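Local coordinates for protein glucosamine-6-phosphate deaminase (Thermotoga maritima, PDB 1J5X) that belongs to the SIS-domain family of alpha/beta proteins, in which parallel beta sheets are flanked by helices, at residues 103-108 / 129-134; 110-115 / 138-143; 238-243 / 324-329. One frame throughout, in Å; residues are numbered along the deposited sequence.

Contact 1. Residues 103-108 / 129-134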
ATOM      1  N   LEU A 103      -9.830  16.960  10.099  1.00 27.38           N
ATOM      2  CA  LEU A 103     -10.465  15.654   9.904  1.00 22.15           C
ATOM      3  C   LEU A 103      -9.300  14.655   9.903  1.00 22.30           C
ATOM      4  O   LEU A 103      -8.239  14.967   9.358  1.00 20.06           O
ATOM      5  CB  LEU A 103     -11.158  15.604   8.559  1.00 23.86           C
ATOM      6  CG  LEU A 103     -11.858  14.289   8.221  1.00 28.64           C
ATOM      7  CD1 LEU A 103     -13.019  14.022   9.202  1.00 27.62           C
ATOM      8  CD2 LEU A 103     -12.428  14.353   6.798  1.00 30.93           C
ATOM      9  N   ALA A 104      -9.466  13.484  10.535  1.00 18.25           N
ATOM     10  CA  ALA A 104      -8.402  12.485  10.586  1.00 19.74           C
ATOM     11  C   ALA A 104      -8.938  11.112  10.230  1.00 21.43           C
ATOM     12  O   ALA A 104      -9.941  10.675  10.782  1.00 21.25           O
ATOM     13  CB  ALA A 104      -7.786  12.442  11.983  1.00 17.54           C
ATOM     14  N   PHE A 105      -8.282  10.451   9.286  1.00 19.61           N
ATOM     15  CA  PHE A 105      -8.676   9.090   8.932  1.00 18.65           C
ATOM     16  C   PHE A 105      -7.722   8.232   9.776  1.00 18.63           C
ATOM     17  O   PHE A 105      -6.492   8.357   9.697  1.00 16.65           O
ATOM     18  CB  PHE A 105      -8.439   8.744   7.458  1.00 17.32           C
ATOM     19  CG  PHE A 105      -9.424   9.385   6.492  1.00 20.58           C
ATOM     20  CD1 PHE A 105      -9.367  10.766   6.202  1.00 21.56           C
ATOM     21  CD2 PHE A 105     -10.347   8.592   5.828  1.00 22.16           C
ATOM     22  CE1 PHE A 105     -10.249  11.319   5.228  1.00 20.43           C
ATOM     23  CE2 PHE A 105     -11.207   9.137   4.873  1.00 23.30           C
ATOM     24  CZ  PHE A 105     -11.148  10.494   4.582  1.00 22.09           C
ATOM     25  N   LEU A 106      -8.300   7.356  10.597  1.00 17.23           N
ATOM     26  CA  LEU A 106      -7.517   6.432  11.474  1.00 18.58           C
ATOM     27  C   LEU A 106      -7.661   4.992  10.889  1.00 19.15           C
ATOM     28  O   LEU A 106      -8.778   4.548  10.628  1.00 20.82           O
ATOM     29  CB  LEU A 106      -8.113   6.477  12.901  1.00 19.66           C
ATOM     30  CG  LEU A 106      -7.841   7.645  13.859  1.00 26.18           C
ATOM     31  CD1 LEU A 106      -6.503   7.491  14.487  1.00 28.70           C
ATOM     32  CD2 LEU A 106      -7.965   8.981  13.128  1.00 23.83           C
ATOM     33  N   PHE A 107      -6.550   4.303  10.647  1.00 16.75           N
ATOM     34  CA  PHE A 107      -6.576   2.980  10.037  1.00 18.37           C
ATOM     35  C   PHE A 107      -6.114   1.879  10.988  1.00 16.65           C
ATOM     36  O   PHE A 107      -5.041   1.966  11.564  1.00 18.86           O
ATOM     37  CB  PHE A 107      -5.624   2.906   8.842  1.00 17.56           C
ATOM     38  CG  PHE A 107      -5.933   3.882   7.732  1.00 19.48           C
ATOM     39  CD1 PHE A 107      -5.601   5.225   7.862  1.00 17.90           C
ATOM     40  CD2 PHE A 107      -6.573   3.441   6.561  1.00 20.50           C
ATOM     41  CE1 PHE A 107      -5.914   6.135   6.832  1.00 16.16           C
ATOM     42  CE2 PHE A 107      -6.898   4.341   5.494  1.00 19.77           C
ATOM     43  CZ  PHE A 107      -6.566   5.700   5.637  1.00 16.68           C
ATOM     44  N   SER A 108      -6.927   0.847  11.119  1.00 19.57           N
ATOM     45  CA  SER A 108      -6.503  -0.329  11.935  1.00 17.56           C
ATOM     46  C   SER A 108      -7.428  -1.431  11.396  1.00 17.73           C
ATOM     47  O   SER A 108      -8.627  -1.389  11.635  1.00 18.53           O
ATOM     48  CB  SER A 108      -6.790  -0.125  13.441  1.00 23.06           C
ATOM     49  OG  SER A 108      -6.561  -1.415  14.091  1.00 17.86           O
ATOM     50  N   ARG A 129     -12.226  15.616  14.079  1.00 23.59           N
ATOM     51  CA  ARG A 129     -13.235  14.569  13.942  1.00 25.71           C
ATOM     52  C   ARG A 129     -12.530  13.358  13.293  1.00 24.73           C
ATOM     53  O   ARG A 129     -11.741  13.501  12.321  1.00 23.81           O
ATOM     54  CB  ARG A 129     -14.396  15.051  13.090  1.00 29.19           C
ATOM     55  CG  ARG A 129     -15.471  13.969  12.966  1.00 37.46           C
ATOM     56  CD  ARG A 129     -16.733  14.439  12.306  1.00 43.89           C
ATOM     57  NE  ARG A 129     -17.354  15.543  13.029  1.00 49.54           N
ATOM     58  CZ  ARG A 129     -18.633  15.896  12.848  1.00 54.93           C
ATOM     59  NH1 ARG A 129     -19.400  15.216  11.974  1.00 55.42           N
ATOM     60  NH2 ARG A 129     -19.155  16.919  13.531  1.00 56.35           N
ATOM     61  N   THR A 130     -12.787  12.166  13.833  1.00 19.80           N
ATOM     62  CA  THR A 130     -12.130  10.975  13.333  1.00 20.97           C
ATOM     63  C   THR A 130     -12.975  10.006  12.548  1.00 21.25           C
ATOM     64  O   THR A 130     -14.161   9.715  12.879  1.00 22.58           O
ATOM     65  CB  THR A 130     -11.447  10.182  14.500  1.00 19.48           C
ATOM     66  OG1 THR A 130     -12.491   9.704  15.410  1.00 22.44           O
ATOM     67  CG2 THR A 130     -10.497  11.101  15.298  1.00 20.78           C
ATOM     68  N   ILE A 131     -12.364   9.479  11.487  1.00 20.29           N
ATOM     69  CA  ILE A 131     -13.014   8.489  10.659  1.00 20.89           C
ATOM     70  C   ILE A 131     -12.318   7.171  10.947  1.00 19.98           C
ATOM     71  O   ILE A 131     -11.103   7.060  10.796  1.00 17.61           O
ATOM     72  CB  ILE A 131     -12.883   8.812   9.169  1.00 21.61           C
ATOM     73  CG1 ILE A 131     -13.725  10.072   8.839  1.00 26.43           C
ATOM     74  CG2 ILE A 131     -13.340   7.610   8.343  1.00 22.35           C
ATOM     75  CD1 ILE A 131     -13.235  10.725   7.517  1.00 29.44           C
ATOM     76  N   GLY A 132     -13.102   6.146  11.339  1.00 18.96           N
ATOM     77  CA  GLY A 132     -12.491   4.882  11.682  1.00 20.39           C
ATOM     78  C   GLY A 132     -12.464   3.862  10.574  1.00 23.31           C
ATOM     79  O   GLY A 132     -13.449   3.177  10.338  1.00 24.34           O
ATOM     80  N   ILE A 133     -11.316   3.677   9.926  1.00 18.27           N
ATOM     81  CA  ILE A 133     -11.265   2.698   8.844  1.00 18.13           C
ATOM     82  C   ILE A 133     -10.851   1.345   9.424  1.00 19.02           C
ATOM     83  O   ILE A 133      -9.728   1.218   9.909  1.00 17.41           O
ATOM     84  CB  ILE A 133     -10.226   3.111   7.814  1.00 17.33           C
ATOM     85  CG1 ILE A 133     -10.583   4.498   7.250  1.00 24.44           C
ATOM     86  CG2 ILE A 133     -10.074   2.042   6.697  1.00 19.71           C
ATOM     87  CD1 ILE A 133     -11.839   4.539   6.378  1.00 25.91           C
ATOM     88  N   THR A 134     -11.712   0.322   9.294  1.00 18.25           N
ATOM     89  CA  THR A 134     -11.351  -0.989   9.851  1.00 18.45           C
ATOM     90  C   THR A 134     -12.195  -2.042   9.115  1.00 19.86           C
ATOM     91  O   THR A 134     -13.150  -1.686   8.416  1.00 20.06           O
ATOM     92  CB  THR A 134     -11.756  -1.033  11.378  1.00 19.00           C
ATOM     93  OG1 THR A 134     -11.477  -2.334  11.923  1.00 19.46           O
ATOM     94  CG2 THR A 134     -13.139  -0.718  11.552  1.00 19.69           C
TER
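Strands 103-107 and 129-134 run parallel, their axes approaching to 4.7 Å with N-to-C directions 25° apart, and pair in unbroken register from L103 with R129 to F107 with I133. The ladder consists of five backbone hydrogen bonds: A104 N to R129 O, I131 N to A104 O, L106 N to I131 O, I133 N to L106 O and S108 N to I133 O. The straightest, from L106 N to I131 O, is 2.8 Å long with 173° at the hydrogen.

On the face carrying L103, F105, I131, F107 and I133, I131 is central. Its CD1 sits over the middle of the F105 ring, 3.6 Å from the centroid and 13° off the normal, a CH-pi contact. The same methyl also meets L103 CD1 at 3.7 Å, so it touches the leucine and the ring at once. As bridge partners on one face with first torsions of the same kind, CG1 of I131 and CG of F105 each anti to the carbonyl carbon, the two side chains lie side by side, pointing the same way. I133 repeats this beside F107, with CG2 3.8 Å from F107 CD2 and CG1 above the ring, displaced toward its rim. F57, from neighbouring strand 54-59, stacks on F105.

On the face carrying A104, L106 and T130 the two strands touch less through side chains: L106 CD2 reaches T130 CB at 3.9 Å, while helix 114-125 covers L106 and its N120 holds T130 OG1. At the C-terminal end, T134 CB approaches S108 O to 3.2 Å, and T134 OG1 bonds to R109 O. Adjacent parallel strands joined through helix 114-125 form a beta-alpha-beta unit, the repeating element of the three-layer alpha/beta fold of SIS domains.

Contact 2. Residues 110-115 / 138-143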
ATOM      1  N   THR A 110      -7.780  -4.624  12.227  1.00 20.66           N
ATOM      2  CA  THR A 110      -8.530  -5.362  13.289  1.00 22.40           C
ATOM      3  C   THR A 110      -9.357  -4.399  14.128  1.00 21.44           C
ATOM      4  O   THR A 110     -10.312  -4.784  14.834  1.00 23.44           O
ATOM      5  CB  THR A 110      -7.586  -6.157  14.268  1.00 22.48           C
ATOM      6  OG1 THR A 110      -6.788  -5.227  15.003  1.00 25.28           O
ATOM      7  CG2 THR A 110      -6.702  -7.165  13.512  1.00 26.14           C
ATOM      8  N   GLY A 111      -9.004  -3.109  14.049  1.00 19.11           N
ATOM      9  CA  GLY A 111      -9.719  -2.072  14.795  1.00 16.74           C
ATOM     10  C   GLY A 111      -9.357  -2.007  16.289  1.00 16.83           C
ATOM     11  O   GLY A 111      -9.923  -1.238  17.031  1.00 18.47           O
ATOM     12  N   ASN A 112      -8.379  -2.789  16.708  1.00 17.68           N
ATOM     13  CA  ASN A 112      -8.049  -2.800  18.127  1.00 21.25           C
ATOM     14  C   ASN A 112      -6.579  -2.422  18.418  1.00 21.61           C
ATOM     15  O   ASN A 112      -6.110  -2.516  19.564  1.00 21.31           O
ATOM     16  CB  ASN A 112      -8.413  -4.189  18.718  1.00 20.55           C
ATOM     17  CG  ASN A 112      -9.926  -4.384  18.841  1.00 19.61           C
ATOM     18  OD1 ASN A 112     -10.643  -3.341  19.218  1.00 19.42           O
ATOM     19  ND2 ASN A 112     -10.436  -5.517  18.635  1.00 27.31           N
ATOM     20  N   THR A 113      -5.884  -1.940  17.385  1.00 20.30           N
ATOM     21  CA  THR A 113      -4.470  -1.522  17.506  1.00 21.82           C
ATOM     22  C   THR A 113      -4.364  -0.418  18.559  1.00 19.42           C
ATOM     23  O   THR A 113      -4.932   0.664  18.412  1.00 19.53           O
ATOM     24  CB  THR A 113      -3.947  -1.032  16.131  1.00 20.71           C
ATOM     25  OG1 THR A 113      -4.222  -2.054  15.169  1.00 24.21           O
ATOM     26  CG2 THR A 113      -2.449  -0.784  16.172  1.00 22.19           C
ATOM     27  N   THR A 114      -3.654  -0.724  19.646  1.00 21.02           N
ATOM     28  CA  THR A 114      -3.572   0.219  20.757  1.00 20.78           C
ATOM     29  C   THR A 114      -3.157   1.638  20.382  1.00 17.02           C
ATOM     30  O   THR A 114      -3.794   2.598  20.806  1.00 17.62           O
ATOM     31  CB  THR A 114      -2.628  -0.272  21.836  1.00 24.66           C
ATOM     32  OG1 THR A 114      -2.947  -1.641  22.205  1.00 25.71           O
ATOM     33  CG2 THR A 114      -2.803   0.610  23.049  1.00 25.13           C
ATOM     34  N   GLU A 115      -2.104   1.739  19.582  1.00 18.19           N
ATOM     35  CA  GLU A 115      -1.615   3.058  19.168  1.00 18.58           C
ATOM     36  C   GLU A 115      -2.669   3.855  18.393  1.00 17.99           C
ATOM     37  O   GLU A 115      -2.748   5.065  18.522  1.00 18.01           O
ATOM     38  CB  GLU A 115      -0.358   2.844  18.334  1.00 17.00           C
ATOM     39  CG  GLU A 115       0.820   2.419  19.175  1.00 18.18           C
ATOM     40  CD  GLU A 115       1.886   1.801  18.304  1.00 23.23           C
ATOM     41  OE1 GLU A 115       2.508   2.587  17.530  1.00 22.45           O
ATOM     42  OE2 GLU A 115       2.091   0.561  18.327  1.00 24.83           O
ATOM     43  N   GLU A 138     -17.204  -4.688  15.157  1.00 22.29           N
ATOM     44  CA  GLU A 138     -17.375  -4.692  16.598  1.00 21.24           C
ATOM     45  C   GLU A 138     -16.111  -4.203  17.312  1.00 23.35           C
ATOM     46  O   GLU A 138     -16.032  -4.260  18.549  1.00 21.98           O
ATOM     47  CB  GLU A 138     -17.705  -6.135  17.083  1.00 19.88           C
ATOM     48  CG  GLU A 138     -18.977  -6.614  16.460  1.00 22.86           C
ATOM     49  CD  GLU A 138     -19.428  -7.977  16.978  1.00 21.69           C
ATOM     50  OE1 GLU A 138     -18.539  -8.786  17.391  1.00 20.00           O
ATOM     51  OE2 GLU A 138     -20.657  -8.201  16.904  1.00 24.38           O
ATOM     52  N   SER A 139     -15.129  -3.719  16.539  1.00 22.30           N
ATOM     53  CA  SER A 139     -13.865  -3.297  17.151  1.00 21.43           C
ATOM     54  C   SER A 139     -13.988  -1.962  17.863  1.00 19.62           C
ATOM     55  O   SER A 139     -14.931  -1.213  17.684  1.00 21.08           O
ATOM     56  CB  SER A 139     -12.737  -3.189  16.096  1.00 19.81           C
ATOM     57  OG  SER A 139     -13.059  -2.125  15.204  1.00 18.03           O
ATOM     58  N   ARG A 140     -13.024  -1.718  18.736  1.00 20.64           N
ATOM     59  CA  ARG A 140     -13.005  -0.470  19.475  1.00 20.64           C
ATOM     60  C   ARG A 140     -12.940   0.727  18.468  1.00 20.96           C
ATOM     61  O   ARG A 140     -13.574   1.737  18.694  1.00 22.72           O
ATOM     62  CB  ARG A 140     -11.789  -0.431  20.401  1.00 21.13           C
ATOM     63  CG  ARG A 140     -11.966  -1.358  21.640  1.00 27.47           C
ATOM     64  CD  ARG A 140     -10.883  -1.115  22.654  1.00 31.95           C
ATOM     65  NE  ARG A 140     -10.752   0.325  22.871  1.00 33.25           N
ATOM     66  CZ  ARG A 140      -9.808   0.889  23.621  1.00 35.77           C
ATOM     67  NH1 ARG A 140      -8.913   0.125  24.237  1.00 35.95           N
ATOM     68  NH2 ARG A 140      -9.745   2.223  23.729  1.00 34.65           N
ATOM     69  N   LEU A 141     -12.159   0.603  17.393  1.00 21.57           N
ATOM     70  CA  LEU A 141     -12.137   1.759  16.431  1.00 20.10           C
ATOM     71  C   LEU A 141     -13.526   1.996  15.810  1.00 21.85           C
ATOM     72  O   LEU A 141     -13.971   3.144  15.609  1.00 20.82           O
ATOM     73  CB  LEU A 141     -11.064   1.508  15.344  1.00 18.00           C
ATOM     74  CG  LEU A 141     -10.825   2.746  14.405  1.00 21.26           C
ATOM     75  CD1 LEU A 141     -10.374   3.893  15.261  1.00 18.82           C
ATOM     76  CD2 LEU A 141      -9.776   2.450  13.321  1.00 20.37           C
ATOM     77  N   ALA A 142     -14.252   0.910  15.517  1.00 22.13           N
ATOM     78  CA  ALA A 142     -15.584   1.061  14.952  1.00 22.36           C
ATOM     79  C   ALA A 142     -16.494   1.749  15.952  1.00 22.68           C
ATOM     80  O   ALA A 142     -17.345   2.576  15.592  1.00 24.86           O
ATOM     81  CB  ALA A 142     -16.200  -0.337  14.545  1.00 22.75           C
ATOM     82  N   LYS A 143     -16.281   1.441  17.223  1.00 23.65           N
ATOM     83  CA  LYS A 143     -17.135   2.000  18.259  1.00 24.20           C
ATOM     84  C   LYS A 143     -16.675   3.333  18.845  1.00 23.59           C
ATOM     85  O   LYS A 143     -17.516   4.068  19.352  1.00 25.06           O
ATOM     86  CB  LYS A 143     -17.284   0.962  19.404  1.00 27.19           C
ATOM     87  CG  LYS A 143     -18.092  -0.256  19.015  1.00 29.32           C
ATOM     88  CD  LYS A 143     -17.856  -1.459  19.990  1.00 32.25           C
ATOM     89  CE  LYS A 143     -18.978  -2.543  19.807  1.00 33.03           C
ATOM     90  NZ  LYS A 143     -18.628  -3.825  20.536  1.00 30.56           N
TER
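N112 and G111 meet the first turn of helix 140-144, whose N-cap residue is S139, and the contact is built around this helix start. The N112 side chain crosses that of R140 at about a right angle, its amide plane 45° from the guanidinium plane. The amide turns its oxygen to the helix: OD1 accepts from R140 N at 2.9 Å, with 166° at the hydrogen and the donor tilted 23° out of the carbonyl plane. It also rests against the root of the arginine, 3.3 Å from R140 CB. The R140 chain then bends at its third torsion and leads away, NE forming a salt bridge with E144.

G111 supplies the second acceptor. Its O takes L141 N at 2.9 Å, the donor lying in the carbonyl plane, and L141 CB packs beside the same oxygen. Two successive N-H groups of the helix start are thus satisfied from the loop before helix 114-125, one by a side chain and one by the main chain.

S139 points its CB at that loop and fits closely, CB standing 3.2 Å from T110 O. Its hydroxyl, which also bonds to E136 O, is placed between the backbone N and the carbonyl carbon by the first torsion. There it passes G111 CA at 3.4 Å and accepts from A142 N at 3.3 Å, the capping bond.

Contact 3. Residues 238-243 / 324-329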
ATOM      1  N   SER A 238       8.556 -13.328   3.479  1.00 26.73           N
ATOM      2  CA  SER A 238       9.709 -14.107   3.089  1.00 29.84           C
ATOM      3  C   SER A 238      10.996 -13.916   3.849  1.00 27.71           C
ATOM      4  O   SER A 238      11.987 -14.561   3.528  1.00 26.99           O
ATOM      5  CB  SER A 238       9.971 -13.840   1.611  1.00 28.42           C
ATOM      6  OG  SER A 238      10.789 -12.678   1.414  1.00 28.27           O
ATOM      7  N   LEU A 239      11.002 -12.989   4.805  1.00 28.39           N
ATOM      8  CA  LEU A 239      12.202 -12.670   5.553  1.00 25.56           C
ATOM      9  C   LEU A 239      13.382 -12.206   4.721  1.00 28.38           C
ATOM     10  O   LEU A 239      14.528 -12.526   5.010  1.00 28.59           O
ATOM     11  CB  LEU A 239      12.599 -13.896   6.427  1.00 26.55           C
ATOM     12  CG  LEU A 239      11.459 -14.354   7.334  1.00 25.74           C
ATOM     13  CD1 LEU A 239      11.939 -15.536   8.312  1.00 26.61           C
ATOM     14  CD2 LEU A 239      11.016 -13.203   8.209  1.00 29.09           C
ATOM     15  N   THR A 240      13.130 -11.380   3.703  1.00 24.18           N
ATOM     16  CA  THR A 240      14.185 -10.911   2.864  1.00 26.04           C
ATOM     17  C   THR A 240      14.336  -9.443   3.173  1.00 25.74           C
ATOM     18  O   THR A 240      13.292  -8.740   3.266  1.00 25.89           O
ATOM     19  CB  THR A 240      13.770 -11.086   1.387  1.00 24.88           C
ATOM     20  OG1 THR A 240      13.459 -12.476   1.172  1.00 26.81           O
ATOM     21  CG2 THR A 240      14.844 -10.596   0.454  1.00 29.58           C
ATOM     22  N   PHE A 241      15.591  -9.012   3.292  1.00 25.95           N
ATOM     23  CA  PHE A 241      15.915  -7.623   3.557  1.00 25.81           C
ATOM     24  C   PHE A 241      15.364  -6.877   2.328  1.00 25.55           C
ATOM     25  O   PHE A 241      15.743  -7.182   1.189  1.00 20.85           O
ATOM     26  CB  PHE A 241      17.443  -7.428   3.657  1.00 30.18           C
ATOM     27  N   SER A 242      14.461  -5.928   2.569  1.00 22.78           N
ATOM     28  CA  SER A 242      13.866  -5.158   1.486  1.00 20.29           C
ATOM     29  C   SER A 242      13.795  -3.704   1.907  1.00 21.37           C
ATOM     30  O   SER A 242      13.604  -3.419   3.106  1.00 20.99           O
ATOM     31  CB  SER A 242      12.452  -5.632   1.236  1.00 20.16           C
ATOM     32  OG  SER A 242      12.372  -7.040   0.999  1.00 21.15           O
ATOM     33  N   GLU A 243      13.854  -2.825   0.930  1.00 20.24           N
ATOM     34  CA  GLU A 243      13.827  -1.404   1.211  1.00 20.50           C
ATOM     35  C   GLU A 243      13.178  -0.640   0.058  1.00 22.97           C
ATOM     36  O   GLU A 243      13.157  -1.113  -1.083  1.00 18.65           O
ATOM     37  CB  GLU A 243      15.229  -0.855   1.430  1.00 24.38           C
ATOM     38  CG  GLU A 243      16.199  -1.159   0.310  1.00 23.08           C
ATOM     39  CD  GLU A 243      17.674  -0.780   0.628  1.00 26.00           C
ATOM     40  OE1 GLU A 243      17.981   0.034   1.561  1.00 26.70           O
ATOM     41  OE2 GLU A 243      18.553  -1.257  -0.101  1.00 26.95           O
ATOM     42  N   ILE A 324       8.308 -19.459  -0.499  1.00 30.35           N
ATOM     43  CA  ILE A 324       8.243 -20.867  -0.912  1.00 31.64           C
ATOM     44  C   ILE A 324       9.642 -21.311  -1.253  1.00 33.23           C
ATOM     45  O   ILE A 324      10.073 -22.401  -0.856  1.00 34.85           O
ATOM     46  CB  ILE A 324       7.302 -21.048  -2.158  1.00 33.55           C
ATOM     47  CG1 ILE A 324       5.872 -20.689  -1.770  1.00 33.66           C
ATOM     48  CG2 ILE A 324       7.344 -22.526  -2.683  1.00 31.25           C
ATOM     49  CD1 ILE A 324       5.422 -21.255  -0.471  1.00 40.01           C
ATOM     50  N   SER A 325      10.331 -20.440  -1.974  1.00 30.48           N
ATOM     51  CA  SER A 325      11.702 -20.620  -2.396  1.00 34.20           C
ATOM     52  C   SER A 325      12.651 -20.925  -1.225  1.00 35.85           C
ATOM     53  O   SER A 325      13.556 -21.767  -1.339  1.00 33.88           O
ATOM     54  CB  SER A 325      12.142 -19.348  -3.088  1.00 35.75           C
ATOM     55  OG  SER A 325      13.443 -19.449  -3.614  1.00 42.08           O
ATOM     56  N   ARG A 326      12.447 -20.225  -0.113  1.00 36.36           N
ATOM     57  CA  ARG A 326      13.262 -20.389   1.088  1.00 37.66           C
ATOM     58  C   ARG A 326      12.757 -21.582   1.900  1.00 38.94           C
ATOM     59  O   ARG A 326      13.440 -22.037   2.810  1.00 38.57           O
ATOM     60  CB  ARG A 326      13.180 -19.142   1.982  1.00 39.83           C
ATOM     61  CG  ARG A 326      13.879 -17.926   1.439  1.00 40.06           C
ATOM     62  CD  ARG A 326      14.254 -16.997   2.613  1.00 44.46           C
ATOM     63  NE  ARG A 326      15.356 -16.134   2.224  1.00 43.75           N
ATOM     64  CZ  ARG A 326      15.271 -14.815   2.249  1.00 42.31           C
ATOM     65  NH1 ARG A 326      14.144 -14.270   2.663  1.00 46.26           N
ATOM     66  NH2 ARG A 326      16.271 -14.051   1.822  1.00 37.94           N
ATOM     67  N   GLY A 327      11.561 -22.051   1.568  1.00 37.52           N
ATOM     68  CA  GLY A 327      10.967 -23.158   2.275  1.00 37.47           C
ATOM     69  C   GLY A 327      10.371 -22.675   3.585  1.00 40.38           C
ATOM     70  O   GLY A 327      10.427 -23.368   4.608  1.00 39.66           O
ATOM     71  N   ILE A 328       9.810 -21.469   3.602  1.00 38.05           N
ATOM     72  CA  ILE A 328       9.213 -21.028   4.850  1.00 38.01           C
ATOM     73  C   ILE A 328       7.781 -20.695   4.540  1.00 35.40           C
ATOM     74  O   ILE A 328       7.439 -20.510   3.383  1.00 36.68           O
ATOM     75  CB  ILE A 328       9.902 -19.798   5.447  1.00 40.70           C
ATOM     76  CG1 ILE A 328       9.435 -18.543   4.721  1.00 40.81           C
ATOM     77  CG2 ILE A 328      11.439 -19.945   5.350  1.00 41.01           C
ATOM     78  CD1 ILE A 328       9.838 -17.289   5.447  1.00 43.28           C
ATOM     79  N   SER A 329       6.947 -20.608   5.564  1.00 33.29           N
ATOM     80  CA  SER A 329       5.544 -20.310   5.342  1.00 32.88           C
ATOM     81  C   SER A 329       5.251 -18.830   5.412  1.00 34.72           C
ATOM     82  O   SER A 329       5.498 -18.217   6.438  1.00 33.73           O
ATOM     83  CB  SER A 329       4.676 -20.915   6.419  1.00 32.28           C
ATOM     84  OG  SER A 329       3.320 -20.595   6.202  1.00 34.23           O
TER
HETATM   85  O   HOH W   1      17.427 -11.209   2.831  1.00 30.83           O
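R326 and I328 flank a Schellman motif at G327, which ends helix 313-326, and both reach S238, the last residue of helix 222-238, and L239 just after it. The polar part belongs to R326. Its chain runs extended from CG to NE and delivers NH1 between S238 O and T240 OG1. The modelled separations, 2.3 Å from NH1 to S238 O and 2.4 Å from NH1 to T240 OG1, are too short for ordinary hydrogen bonds; the angles at the hydrogens, 133° and 116°, are also poor. The bonding pattern is plausible, its exact geometry doubtful. S238 O lies near the guanidinium plane, at its edge, whereas T240 OG1 approaches obliquely. S238 O belongs to a helix C-terminus, where the carbonyl end would probably favour a positive charge.

Further polar links fix the surroundings. T240 OG1 donates to S238 OG at 2.7 Å, and S238 OG is bonded in turn to C234 O. NH2 of R326 forms a salt bridge with D213.

The apolar side-chain contact joins I328 and L239, whose side chains cross at a slant. I328 CD1 reaches L239 CG at 3.8 Å and S238 C at 3.9 Å, and A323 of helix 313-326 also touches I328.

One water completes the bridge, accepting from F241 N at 2.9 Å and from R326 NH2 at 3.2 Å.

Contacts 1 and 2 are neighbours, their centres 10 Å apart, and their segments alternate along the chain: strand 102-107, the loop into helix 114-125, strand 128-134, then helix 140-144. They meet directly at S108 OG and T113 OG1, 2.7 Å apart, a probable hydrogen bond, and L141 CD2 packs against L106 O. Both belong to the SIS domain, contact 2 joining the loops that leave the C-terminal ends of the strands paired in contact 1. Contact 3 comes later in the chain and lies about 32 Å from contact 1 and 30 Å from contact 2, centre to centre. It borders the separate four-stranded parallel sheet, so the contacts sample two alpha/beta halves.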